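Local coordinates for protein serine protease MT3772 (Mycobacterium tuberculosis, PDB 3K6Y) that is the chymotrypsin-fold protease domain of a membrane-associated serine protease, which cleaves peptide bonds and probably helps the bacterium resist acid and oxidative stress, at residues Val64-Thr72 with Val217-Thr227; Gly192-Gly200 with Phe210-Ala218. All blocks are in the same frame, centred on the assembly; numbering follows the deposited sequence.

Interaction 1 of 2, residues Val64-Thr72 with Val217-Thr227; sequences VISPDRVMT and VAGQLAKIGAT
R69 and I224 mark the closest backbone approach, their CA atoms 7.5 Å apart, where the turn and strand of V64-T72 run past the chain that follows helix 214-218. S66-R69 is a type II beta turn, K223-A226 a type I turn. R69 bridges them: its chain bends about CB-CG (chi2 -71°), its CG lies 3.7 Å from I224 CG1, and NE then gives a nearly straight bond (165°) to I224 O, 2.8 Å away and close to the guanidinium plane. On the same guanidinium, NH1 bonds D68 O at 3.0 Å. Beyond this polar end, I224 sends CD1 into the corner of the turn, 3.7 Å from S66 CB, while I65 CD1 reaches both I224 CD1 and L221 CD2. Deeper in, M71 lays SD against V217 CG2 at 3.9 Å, and its CE, turned by the bend at chi3, meets L221 CD2 with the two chains at about a right angle. Q220 turns its amide away to D100. The contact fastens the C-terminal segment to the N-terminal barrel of the chymotrypsin fold, aliphatic toward V217 and M71, polar at the partly exposed R69 end, where two main-chain carbonyls fix the guanidinium's rotation.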
loop_
_atom_site.group_PDB
_atom_site.type_symbol
_atom_site.label_atom_id
_atom_site.label_comp_id
_atom_site.label_asym_id
_atom_site.label_seq_id
_atom_site.Cartn_x
_atom_site.Cartn_y
_atom_site.Cartn_z
ATOM N N VAL A 64 21.023 11.047 -1.480
ATOM C CA VAL A 64 21.793 9.949 -0.922
ATOM C C VAL A 64 21.936 10.137 0.589
ATOM O O VAL A 64 22.419 11.174 1.061
ATOM C CB VAL A 64 23.164 9.848 -1.592
ATOM C CG1 VAL A 64 23.914 8.644 -1.059
ATOM C CG2 VAL A 64 23.022 9.755 -3.104
ATOM N N ILE A 65 21.506 9.127 1.348
ATOM C CA ILE A 65 21.609 9.174 2.815
ATOM C C ILE A 65 22.718 8.286 3.376
ATOM O O ILE A 65 23.125 8.460 4.521
ATOM C CB ILE A 65 20.268 8.823 3.485
ATOM C CG1 ILE A 65 19.670 7.510 2.942
ATOM C CG2 ILE A 65 19.306 10.002 3.354
ATOM C CD1 ILE A 65 18.533 6.940 3.777
ATOM N N SER A 66 23.184 7.338 2.579
ATOM C CA SER A 66 24.265 6.432 2.973
ATOM C C SER A 66 24.658 5.779 1.633
ATOM O O SER A 66 23.872 5.787 0.689
ATOM C CB SER A 66 23.733 5.421 3.982
ATOM O OG SER A 66 24.782 4.707 4.622
ATOM N N PRO A 67 25.864 5.192 1.520
ATOM C CA PRO A 67 26.173 4.582 0.209
ATOM C C PRO A 67 25.072 3.635 -0.299
ATOM O O PRO A 67 24.561 2.802 0.474
ATOM C CB PRO A 67 27.503 3.860 0.474
ATOM C CG PRO A 67 28.150 4.762 1.534
ATOM C CD PRO A 67 27.007 5.154 2.455
ATOM N N ASP A 68 24.675 3.805 -1.558
ATOM C CA ASP A 68 23.668 2.927 -2.152
ATOM C C ASP A 68 22.297 3.012 -1.486
ATOM O O ASP A 68 21.478 2.094 -1.642
ATOM C CB ASP A 68 24.154 1.490 -2.260
ATOM C CG ASP A 68 25.321 1.328 -3.201
ATOM O OD1 ASP A 68 25.775 2.309 -3.809
ATOM O OD2 ASP A 68 25.741 0.163 -3.355
ATOM N N ARG A 69 22.010 4.132 -0.808
ATOM C CA ARG A 69 20.701 4.340 -0.171
ATOM C C ARG A 69 20.225 5.755 -0.429
ATOM O O ARG A 69 20.949 6.722 -0.194
ATOM C CB ARG A 69 20.770 4.096 1.347
ATOM C CG ARG A 69 21.020 2.653 1.776
ATOM C CD ARG A 69 19.779 1.823 1.489
ATOM N NE ARG A 69 19.847 0.427 1.920
ATOM C CZ ARG A 69 20.372 -0.554 1.196
ATOM N NH1 ARG A 69 20.995 -0.278 0.049
ATOM N NH2 ARG A 69 20.297 -1.799 1.647
ATOM N N VAL A 70 18.994 5.861 -0.933
ATOM C CA VAL A 70 18.402 7.137 -1.299
ATOM C C VAL A 70 17.092 7.332 -0.518
ATOM O O VAL A 70 16.273 6.404 -0.430
ATOM C CB VAL A 70 18.128 7.169 -2.809
ATOM C CG1 VAL A 70 17.203 8.321 -3.205
ATOM C CG2 VAL A 70 19.435 7.305 -3.553
ATOM N N MET A 71 16.898 8.523 0.051
ATOM C CA MET A 71 15.630 8.859 0.688
ATOM C C MET A 71 14.799 9.718 -0.287
ATOM O O MET A 71 15.348 10.590 -1.002
ATOM C CB MET A 71 15.856 9.626 2.006
ATOM C CG MET A 71 14.535 9.978 2.685
ATOM S SD MET A 71 14.765 10.619 4.365
ATOM C CE MET A 71 15.190 9.142 5.294
ATOM N N THR A 72 13.486 9.490 -0.272
ATOM C CA THR A 72 12.531 10.313 -1.002
ATOM C C THR A 72 11.211 10.281 -0.227
ATOM O O THR A 72 11.152 9.697 0.859
ATOM C CB THR A 72 12.365 9.820 -2.466
ATOM O OG1 THR A 72 11.547 10.744 -3.203
ATOM C CG2 THR A 72 11.757 8.416 -2.568
ATOM N N VAL A 217 12.041 12.394 10.104
ATOM C CA VAL A 217 12.365 11.275 9.203
ATOM C C VAL A 217 13.403 10.321 9.799
ATOM O O VAL A 217 13.617 9.231 9.269
ATOM C CB VAL A 217 12.787 11.739 7.781
ATOM C CG1 VAL A 217 11.756 12.666 7.185
ATOM C CG2 VAL A 217 14.167 12.386 7.765
ATOM N N ALA A 218 13.992 10.697 10.941
ATOM C CA ALA A 218 15.090 9.925 11.523
ATOM C C ALA A 218 14.712 8.481 11.823
ATOM O O ALA A 218 15.515 7.559 11.633
ATOM C CB ALA A 218 15.602 10.607 12.793
ATOM N N GLY A 219 13.486 8.268 12.278
ATOM C CA GLY A 219 13.012 6.938 12.622
ATOM C C GLY A 219 13.047 5.988 11.440
ATOM O O GLY A 219 13.224 4.776 11.613
ATOM N N GLN A 220 12.900 6.526 10.229
ATOM C CA GLN A 220 12.908 5.678 9.021
ATOM C C GLN A 220 14.254 4.993 8.844
ATOM O O GLN A 220 14.330 3.905 8.266
ATOM C CB GLN A 220 12.579 6.502 7.772
ATOM C CG GLN A 220 11.252 7.259 7.885
ATOM C CD GLN A 220 10.098 6.317 8.066
ATOM O OE1 GLN A 220 9.990 5.304 7.366
ATOM N NE2 GLN A 220 9.209 6.646 8.990
ATOM N N LEU A 221 15.309 5.614 9.364
ATOM C CA LEU A 221 16.651 5.077 9.178
ATOM C C LEU A 221 16.862 3.755 9.887
ATOM O O LEU A 221 17.782 3.029 9.523
ATOM C CB LEU A 221 17.664 6.090 9.642
ATOM C CG LEU A 221 17.563 7.430 8.935
ATOM C CD1 LEU A 221 18.476 8.456 9.614
ATOM C CD2 LEU A 221 17.858 7.331 7.449
ATOM N N ALA A 222 16.022 3.431 10.878
ATOM C CA ALA A 222 16.085 2.106 11.486
ATOM C C ALA A 222 15.901 0.956 10.524
ATOM O O ALA A 222 16.311 -0.159 10.832
ATOM C CB ALA A 222 15.110 1.974 12.652
ATOM N N LYS A 223 15.307 1.227 9.349
ATOM C CA LYS A 223 15.085 0.198 8.351
ATOM C C LYS A 223 16.056 0.325 7.205
ATOM O O LYS A 223 15.870 -0.333 6.206
ATOM C CB LYS A 223 13.650 0.230 7.807
ATOM C CG LYS A 223 13.236 -1.061 7.100
ATOM C CD LYS A 223 11.722 -1.250 7.084
ATOM C CE LYS A 223 11.354 -2.453 6.222
ATOM N NZ LYS A 223 9.873 -2.715 6.262
ATOM N N ILE A 224 17.129 1.118 7.355
ATOM C CA ILE A 224 18.030 1.346 6.213
ATOM C C ILE A 224 18.754 0.065 5.782
ATOM O O ILE A 224 19.187 -0.055 4.645
ATOM C CB ILE A 224 19.034 2.474 6.495
ATOM C CG1 ILE A 224 19.649 2.992 5.194
ATOM C CG2 ILE A 224 20.115 2.037 7.525
ATOM C CD1 ILE A 224 20.522 4.237 5.414
ATOM N N GLY A 225 18.858 -0.912 6.675
ATOM C CA GLY A 225 19.529 -2.155 6.360
ATOM C C GLY A 225 18.669 -3.142 5.610
ATOM O O GLY A 225 19.138 -4.216 5.268
ATOM N N ALA A 226 17.412 -2.785 5.349
ATOM C CA ALA A 226 16.542 -3.649 4.571
ATOM C C ALA A 226 17.042 -3.824 3.139
ATOM O O ALA A 226 17.675 -2.941 2.542
ATOM C CB ALA A 226 15.155 -3.097 4.567
ATOM N N THR A 227 16.761 -5.002 2.609
ATOM C CA THR A 227 17.187 -5.357 1.280
ATOM C C THR A 227 16.051 -5.857 0.383
ATOM O O THR A 227 16.144 -5.756 -0.829
ATOM C CB THR A 227 18.271 -6.457 1.320
ATOM O OG1 THR A 227 17.821 -7.543 2.133
ATOM C CG2 THR A 227 19.590 -5.921 1.891
#

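Interaction 2 of 2, residues Gly192-Gly200 with Phe210-Ala218; sequences GQVLGVVFG and FVLTAGEVA
F199 lays a ring face over F210 CB, a CH-pi contact with CB 4.0 Å from the ring centroid and 30° off its normal. The two residues belong to the antiparallel hairpin of strands 194-201 and 208-213 in the C-terminal barrel of the chymotrypsin fold. At a classic beta bulge, F199 and G200 both face F210: F210 O takes a straight bond from F199 N (3.0 Å, 179°) and a weak one from G200 N. With CG held between its own backbone N and carbonyl carbon (chi1 75°), the F199 ring swings across the partner strand, and its CD1 rests 3.6 Å from L212 CG while L212 N sits at the ring edge. The same side chain comes close to H75, and F199 O accepts a weak hydrogen bond from S183 OG, so the bulge borders the predicted catalytic triad. V197 pairs with L212, whereas V198 and V211 touch on the other face, CG2 to CG2 at 4.1 Å. T213, last residue of the strand, is the N-cap of helix 214-218, its OG1 accepting from E216 N at 3.0 Å. That helix start is tied to the first strand by A214 N, which donates to L195 O at 2.9 Å.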
loop_
_atom_site.group_PDB
_atom_site.type_symbol
_atom_site.label_atom_id
_atom_site.label_comp_id
_atom_site.label_asym_id
_atom_site.label_seq_id
_atom_site.Cartn_x
_atom_site.Cartn_y
_atom_site.Cartn_z
ATOM N N GLY A 192 25.497 22.745 3.766
ATOM C CA GLY A 192 25.315 21.584 2.913
ATOM C C GLY A 192 24.751 20.374 3.635
ATOM O O GLY A 192 24.808 19.269 3.112
ATOM N N GLN A 193 24.217 20.580 4.833
ATOM C CA GLN A 193 23.593 19.501 5.580
ATOM C C GLN A 193 22.093 19.542 5.371
ATOM O O GLN A 193 21.509 20.594 5.065
ATOM C CB GLN A 193 23.946 19.590 7.059
ATOM C CG GLN A 193 25.463 19.498 7.286
ATOM C CD GLN A 193 25.852 19.117 8.698
ATOM O OE1 GLN A 193 25.300 19.627 9.666
ATOM N NE2 GLN A 193 26.818 18.210 8.819
ATOM N N VAL A 194 21.467 18.388 5.571
ATOM C CA VAL A 194 20.053 18.258 5.278
ATOM C C VAL A 194 19.215 18.595 6.512
ATOM O O VAL A 194 19.294 17.930 7.561
ATOM C CB VAL A 194 19.729 16.845 4.771
ATOM C CG1 VAL A 194 18.244 16.718 4.448
ATOM C CG2 VAL A 194 20.531 16.528 3.508
ATOM N N LEU A 195 18.367 19.607 6.351
ATOM C CA LEU A 195 17.445 20.006 7.405
ATOM C C LEU A 195 16.150 19.221 7.372
ATOM O O LEU A 195 15.459 19.114 8.389
ATOM C CB LEU A 195 17.114 21.493 7.285
ATOM C CG LEU A 195 18.245 22.464 7.617
ATOM C CD1 LEU A 195 17.884 23.863 7.159
ATOM C CD2 LEU A 195 18.531 22.450 9.115
ATOM N N GLY A 196 15.796 18.703 6.200
ATOM C CA GLY A 196 14.573 17.934 6.067
ATOM C C GLY A 196 14.289 17.594 4.627
ATOM O O GLY A 196 15.126 17.841 3.746
ATOM N N VAL A 197 13.102 17.022 4.412
ATOM C CA VAL A 197 12.689 16.521 3.110
ATOM C C VAL A 197 11.486 17.336 2.633
ATOM O O VAL A 197 10.444 17.353 3.279
ATOM C CB VAL A 197 12.303 15.022 3.192
ATOM C CG1 VAL A 197 11.965 14.482 1.800
ATOM C CG2 VAL A 197 13.429 14.224 3.835
ATOM N N VAL A 198 11.660 18.022 1.511
ATOM C CA VAL A 198 10.614 18.880 0.960
ATOM C C VAL A 198 9.488 17.985 0.443
ATOM O O VAL A 198 9.767 17.070 -0.321
ATOM C CB VAL A 198 11.200 19.704 -0.215
ATOM C CG1 VAL A 198 10.118 20.587 -0.842
ATOM C CG2 VAL A 198 12.378 20.557 0.270
ATOM N N PHE A 199 8.233 18.246 0.821
ATOM C CA PHE A 199 7.144 17.356 0.405
ATOM C C PHE A 199 5.927 18.056 -0.157
ATOM O O PHE A 199 5.098 17.412 -0.806
ATOM C CB PHE A 199 6.740 16.378 1.519
ATOM C CG PHE A 199 5.941 16.984 2.641
ATOM C CD1 PHE A 199 6.560 17.572 3.734
ATOM C CD2 PHE A 199 4.550 16.928 2.625
ATOM C CE1 PHE A 199 5.817 18.109 4.793
ATOM C CE2 PHE A 199 3.789 17.487 3.683
ATOM C CZ PHE A 199 4.425 18.061 4.757
ATOM N N GLY A 200 5.783 19.351 0.085
ATOM C CA GLY A 200 4.546 19.981 -0.327
ATOM C C GLY A 200 4.589 21.473 -0.346
ATOM O O GLY A 200 5.564 22.104 0.043
ATOM N N PHE A 210 6.374 23.098 2.559
ATOM C CA PHE A 210 6.350 22.236 3.727
ATOM C C PHE A 210 7.452 21.203 3.603
ATOM O O PHE A 210 7.648 20.611 2.522
ATOM C CB PHE A 210 5.024 21.494 3.835
ATOM C CG PHE A 210 3.860 22.389 4.131
ATOM C CD1 PHE A 210 3.563 22.735 5.441
ATOM C CD2 PHE A 210 3.105 22.925 3.102
ATOM C CE1 PHE A 210 2.486 23.577 5.734
ATOM C CE2 PHE A 210 2.020 23.777 3.380
ATOM C CZ PHE A 210 1.729 24.106 4.698
ATOM N N VAL A 211 8.175 21.010 4.706
ATOM C CA VAL A 211 9.373 20.176 4.756
ATOM C C VAL A 211 9.317 19.281 5.985
ATOM O O VAL A 211 9.145 19.784 7.105
ATOM C CB VAL A 211 10.631 21.074 4.831
ATOM C CG1 VAL A 211 11.898 20.234 4.872
ATOM C CG2 VAL A 211 10.665 22.050 3.664
ATOM N N LEU A 212 9.455 17.959 5.813
ATOM C CA LEU A 212 9.545 17.087 6.986
ATOM C C LEU A 212 10.863 17.337 7.667
ATOM O O LEU A 212 11.896 17.363 7.003
ATOM C CB LEU A 212 9.503 15.615 6.577
ATOM C CG LEU A 212 8.283 15.130 5.809
ATOM C CD1 LEU A 212 8.508 13.732 5.256
ATOM C CD2 LEU A 212 7.033 15.174 6.705
ATOM N N THR A 213 10.876 17.505 8.985
ATOM C CA THR A 213 12.161 17.783 9.624
ATOM C C THR A 213 13.099 16.568 9.607
ATOM O O THR A 213 12.658 15.421 9.504
ATOM C CB THR A 213 12.016 18.281 11.082
ATOM O OG1 THR A 213 11.584 17.197 11.898
ATOM C CG2 THR A 213 11.070 19.481 11.195
ATOM N N ALA A 214 14.392 16.828 9.797
ATOM C CA ALA A 214 15.336 15.735 9.962
ATOM C C ALA A 214 14.912 14.793 11.098
ATOM O O ALA A 214 14.965 13.574 10.966
ATOM C CB ALA A 214 16.756 16.276 10.199
ATOM N N GLY A 215 14.480 15.378 12.220
ATOM C CA GLY A 215 13.997 14.587 13.352
ATOM C C GLY A 215 12.791 13.729 13.002
ATOM O O GLY A 215 12.680 12.591 13.465
ATOM N N GLU A 216 11.887 14.267 12.177
ATOM C CA GLU A 216 10.691 13.542 11.795
ATOM C C GLU A 216 11.023 12.292 10.959
ATOM O O GLU A 216 10.341 11.269 11.067
ATOM C CB GLU A 216 9.764 14.473 10.999
ATOM C CG GLU A 216 8.492 13.831 10.462
ATOM C CD GLU A 216 7.594 13.283 11.551
ATOM O OE1 GLU A 216 6.960 12.235 11.313
ATOM O OE2 GLU A 216 7.478 13.918 12.629
ATOM N N VAL A 217 12.041 12.394 10.104
ATOM C CA VAL A 217 12.365 11.275 9.203
ATOM C C VAL A 217 13.403 10.321 9.799
ATOM O O VAL A 217 13.617 9.231 9.269
ATOM C CB VAL A 217 12.787 11.739 7.781
ATOM C CG1 VAL A 217 11.756 12.666 7.185
ATOM C CG2 VAL A 217 14.167 12.386 7.765
ATOM N N ALA A 218 13.992 10.697 10.941
ATOM C CA ALA A 218 15.090 9.925 11.523
ATOM C C ALA A 218 14.712 8.481 11.823
ATOM O O ALA A 218 15.515 7.559 11.633
ATOM C CB ALA A 218 15.602 10.607 12.793
#

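How the interactions relate
Helix 214-218 serves both contacts, and V217 is shared by them, facing M71 in interaction 1 and V197 in interaction 2. Their centres lie 13 Å apart, and they touch directly where M71 SD meets V197 CG2 at 3.9 Å, so residues of the two barrels pack together beside the helix. Interaction 2 is buried and local: it knits neighbouring strands of one barrel mainly by backbone bonds, with an aromatic ring at the bulge near the triad. Interaction 1 lies nearer the surface and joins segments distant in sequence; its one clear hydrogen bond comes from an arginine side chain, and the rest is aliphatic packing between the turn and strand of 64-72 and the helical turn and loop of 217-227.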